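Local atomic coordinates of isomaltodextranase (Arthrobacter globiformis, PDB entry 5AWO), a protein that hydrolyses the alpha-1,6-glucosidic linkages of dextran-like polysaccharides, releasing successive isomaltose units from their non-reducing ends. Residues R33-W41 / L365-V373. Sequence-based numbering, arbitrary orientation.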
loop_
_atom_site.group_PDB
_atom_site.type_symbol
_atom_site.label_atom_id
_atom_site.label_comp_id
_atom_site.label_asym_id
_atom_site.label_seq_id
_atom_site.Cartn_x
_atom_site.Cartn_y
_atom_site.Cartn_z
ATOM N N ARG A 33 -3.067 -1.393 8.522
ATOM C CA ARG A 33 -2.439 -1.586 9.825
ATOM C C ARG A 33 -1.904 -2.980 10.067
ATOM O O ARG A 33 -0.988 -3.161 10.867
ATOM C CB ARG A 33 -3.460 -1.222 10.911
ATOM C CG ARG A 33 -3.856 0.237 10.896
ATOM C CD ARG A 33 -5.052 0.530 11.808
ATOM N NE ARG A 33 -4.755 0.207 13.203
ATOM C CZ ARG A 33 -4.114 1.021 14.035
ATOM N NH1 ARG A 33 -3.691 2.221 13.667
ATOM N NH2 ARG A 33 -3.846 0.600 15.261
ATOM N N SER A 34 -2.486 -3.977 9.395
ATOM C CA SER A 34 -2.177 -5.379 9.681
ATOM C C SER A 34 -0.990 -5.941 8.908
ATOM O O SER A 34 -0.527 -7.032 9.250
ATOM C CB SER A 34 -3.383 -6.302 9.434
ATOM O OG SER A 34 -4.456 -5.968 10.296
ATOM N N GLY A 35 -0.494 -5.234 7.907
ATOM C CA GLY A 35 0.597 -5.790 7.109
ATOM C C GLY A 35 0.676 -5.239 5.716
ATOM O O GLY A 35 0.308 -4.093 5.428
ATOM N N ALA A 36 1.135 -6.140 4.845
ATOM C CA ALA A 36 1.413 -5.845 3.455
ATOM C C ALA A 36 0.198 -6.103 2.582
ATOM O O ALA A 36 -0.889 -6.474 3.044
ATOM C CB ALA A 36 2.585 -6.684 2.997
ATOM N N GLY A 37 0.351 -5.846 1.287
ATOM C CA GLY A 37 -0.736 -6.051 0.354
ATOM C C GLY A 37 -1.167 -7.509 0.248
ATOM O O GLY A 37 -0.448 -8.426 0.658
ATOM N N PRO A 38 -2.325 -7.734 -0.327
ATOM C CA PRO A 38 -2.859 -9.078 -0.473
ATOM C C PRO A 38 -2.251 -9.869 -1.641
ATOM O O PRO A 38 -1.728 -9.289 -2.598
ATOM C CB PRO A 38 -4.329 -8.826 -0.764
ATOM C CG PRO A 38 -4.335 -7.548 -1.518
ATOM C CD PRO A 38 -3.257 -6.726 -0.876
ATOM N N ARG A 39 -2.389 -11.179 -1.572
ATOM C CA ARG A 39 -2.013 -12.090 -2.620
ATOM C C ARG A 39 -3.229 -12.359 -3.448
ATOM O O ARG A 39 -4.265 -12.784 -2.926
ATOM C CB ARG A 39 -1.501 -13.406 -2.021
ATOM C CG ARG A 39 -0.292 -13.225 -1.159
ATOM C CD ARG A 39 0.215 -14.523 -0.546
ATOM N NE ARG A 39 1.108 -14.231 0.568
ATOM C CZ ARG A 39 1.637 -15.125 1.414
ATOM N NH1 ARG A 39 1.430 -16.436 1.266
ATOM N NH2 ARG A 39 2.366 -14.681 2.414
ATOM N N TYR A 40 -3.126 -12.203 -4.762
ATOM C CA TYR A 40 -4.244 -12.458 -5.641
ATOM C C TYR A 40 -3.845 -12.773 -7.060
ATOM O O TYR A 40 -2.646 -12.657 -7.409
ATOM C CB TYR A 40 -5.289 -11.335 -5.581
ATOM C CG TYR A 40 -4.964 -9.966 -6.185
ATOM C CD1 TYR A 40 -4.192 -9.035 -5.493
ATOM C CD2 TYR A 40 -5.480 -9.577 -7.413
ATOM C CE1 TYR A 40 -3.988 -7.752 -6.010
ATOM C CE2 TYR A 40 -5.265 -8.316 -7.917
ATOM C CZ TYR A 40 -4.527 -7.409 -7.215
ATOM O OH TYR A 40 -4.340 -6.133 -7.733
ATOM N N TRP A 41 -4.816 -13.183 -7.864
ATOM C CA TRP A 41 -4.682 -13.338 -9.297
ATOM C C TRP A 41 -5.642 -12.421 -9.985
ATOM O O TRP A 41 -6.749 -12.152 -9.467
ATOM C CB TRP A 41 -5.011 -14.768 -9.716
ATOM C CG TRP A 41 -4.970 -15.034 -11.179
ATOM C CD1 TRP A 41 -3.863 -15.324 -11.938
ATOM C CD2 TRP A 41 -6.077 -15.037 -12.080
ATOM N NE1 TRP A 41 -4.213 -15.483 -13.240
ATOM C CE2 TRP A 41 -5.574 -15.336 -13.361
ATOM C CE3 TRP A 41 -7.463 -14.824 -11.917
ATOM C CZ2 TRP A 41 -6.395 -15.410 -14.486
ATOM C CZ3 TRP A 41 -8.273 -14.922 -13.037
ATOM C CH2 TRP A 41 -7.739 -15.229 -14.293
ATOM N N LEU A 365 7.594 -15.544 0.639
ATOM C CA LEU A 365 6.204 -15.283 1.030
ATOM C C LEU A 365 6.092 -14.954 2.517
ATOM O O LEU A 365 5.246 -14.127 2.907
ATOM C CB LEU A 365 5.269 -16.431 0.674
ATOM C CG LEU A 365 5.032 -16.627 -0.836
ATOM C CD1 LEU A 365 4.264 -17.922 -1.074
ATOM C CD2 LEU A 365 4.334 -15.431 -1.455
ATOM N N GLN A 366 6.907 -15.598 3.344
ATOM C CA GLN A 366 6.796 -15.376 4.770
ATOM C C GLN A 366 7.027 -13.915 5.100
ATOM O O GLN A 366 6.420 -13.401 6.037
ATOM C CB GLN A 366 7.752 -16.277 5.538
ATOM C CG GLN A 366 7.444 -16.337 7.025
ATOM C CD GLN A 366 6.135 -17.032 7.306
ATOM O OE1 GLN A 366 5.886 -18.110 6.783
ATOM N NE2 GLN A 366 5.268 -16.399 8.108
ATOM N N LEU A 367 7.882 -13.210 4.348
ATOM C CA LEU A 367 8.074 -11.771 4.566
ATOM C C LEU A 367 6.750 -11.007 4.377
ATOM O O LEU A 367 6.369 -10.144 5.173
ATOM C CB LEU A 367 9.131 -11.197 3.632
ATOM C CG LEU A 367 10.577 -11.612 3.892
ATOM C CD1 LEU A 367 11.498 -11.134 2.779
ATOM C CD2 LEU A 367 11.097 -11.107 5.231
ATOM N N ASN A 368 6.039 -11.356 3.322
ATOM C CA ASN A 368 4.710 -10.789 3.085
ATOM C C ASN A 368 3.704 -11.145 4.176
ATOM O O ASN A 368 3.005 -10.267 4.683
ATOM C CB ASN A 368 4.204 -11.142 1.680
ATOM C CG ASN A 368 2.703 -10.920 1.524
ATOM O OD1 ASN A 368 1.923 -11.763 1.917
ATOM N ND2 ASN A 368 2.298 -9.801 0.928
ATOM N N ALA A 369 3.673 -12.415 4.581
ATOM C CA ALA A 369 2.769 -12.837 5.663
ATOM C C ALA A 369 3.066 -12.104 6.949
ATOM O O ALA A 369 2.116 -11.730 7.688
ATOM C CB ALA A 369 2.864 -14.337 5.919
ATOM N N ASP A 370 4.351 -11.910 7.240
ATOM C CA ASP A 370 4.753 -11.247 8.499
ATOM C C ASP A 370 4.537 -9.727 8.451
ATOM O O ASP A 370 4.644 -9.038 9.480
ATOM C CB ASP A 370 6.197 -11.588 8.891
ATOM C CG ASP A 370 6.408 -13.087 9.218
ATOM O OD1 ASP A 370 5.398 -13.817 9.376
ATOM O OD2 ASP A 370 7.585 -13.509 9.265
ATOM N N GLY A 371 4.239 -9.171 7.283
ATOM C CA GLY A 371 3.910 -7.740 7.149
ATOM C C GLY A 371 5.094 -6.837 6.886
ATOM O O GLY A 371 5.173 -5.720 7.396
ATOM N N LEU A 372 6.047 -7.331 6.068
ATOM C CA LEU A 372 7.137 -6.495 5.649
ATOM C C LEU A 372 6.649 -5.362 4.758
ATOM O O LEU A 372 5.988 -5.584 3.739
ATOM C CB LEU A 372 8.167 -7.302 4.852
ATOM C CG LEU A 372 9.316 -6.474 4.270
ATOM C CD1 LEU A 372 10.191 -5.883 5.377
ATOM C CD2 LEU A 372 10.142 -7.324 3.310
ATOM N N VAL A 373 7.009 -4.149 5.148
ATOM C CA VAL A 373 6.857 -2.957 4.302
ATOM C C VAL A 373 8.201 -2.234 4.326
ATOM O O VAL A 373 8.532 -1.555 5.311
ATOM C CB VAL A 373 5.724 -2.015 4.808
ATOM C CG1 VAL A 373 5.597 -0.790 3.914
ATOM C CG2 VAL A 373 4.414 -2.762 4.914
HETATM O O HOH W 1 1.283 -9.335 9.050
HETATM O O HOH W 2 0.801 -8.890 5.717
#
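Arg39 and Asn368 illustrate how one side-chain amide can tie a strand entrance to a passing helix. The guanidinium group comes side-on, spending two N-H groups on one oxygen: NE of Arg39 lies 2.9 Å from OD1 of Asn368, and NH2 of Arg39 lies 3.0 Å from that same OD1. The oxygen lies almost in the guanidinium plane, but NE meets it from above the amide plane, the two flat groups being turned 56° apart. The other end of the amide donates from ND2 of Asn368 to O of Gly37 at 3.1 Å, so three bonds fix the rotation of the amide. With CG of Asn368 anti to the backbone N (chi1 164°), the amide is placed between Arg39 and Gly37. Over one guanidinium face sits Leu365, its CD2 3.9 Å from CZ of Arg39, while CB of Ala369 lies 3.6 Å from NH2 of Arg39. A third nitrogen of Arg39, NH1, bonds to the carbonyl of Phe73. A leucine in place of Arg39, having no N-H for OD1 of Asn368, would probably leave the amide held through ND2 alone and freer to turn.

Farther along, two glycines allow close backbone passage, CA of Gly35 lying 3.8 Å from CA of Gly371; Gly371, the first residue to leave helical geometry, closes helix 362-370 in a Schellman motif. One water joins the carbonyls of Ser34 and Ala369; another takes the N-H of Ala36 and donates to the carbonyl of Asn368. Arg308 binds the carbonyls of both Arg33 and Gly371. The contact thus fastens the lead-in to strand 39-42, the first of the parallel TIM-barrel strands, to helix 362-370, which follows the last, strand 343-345; Leu365 and Asn368 rest on Leu343, and Leu367 packs against strand 460-466.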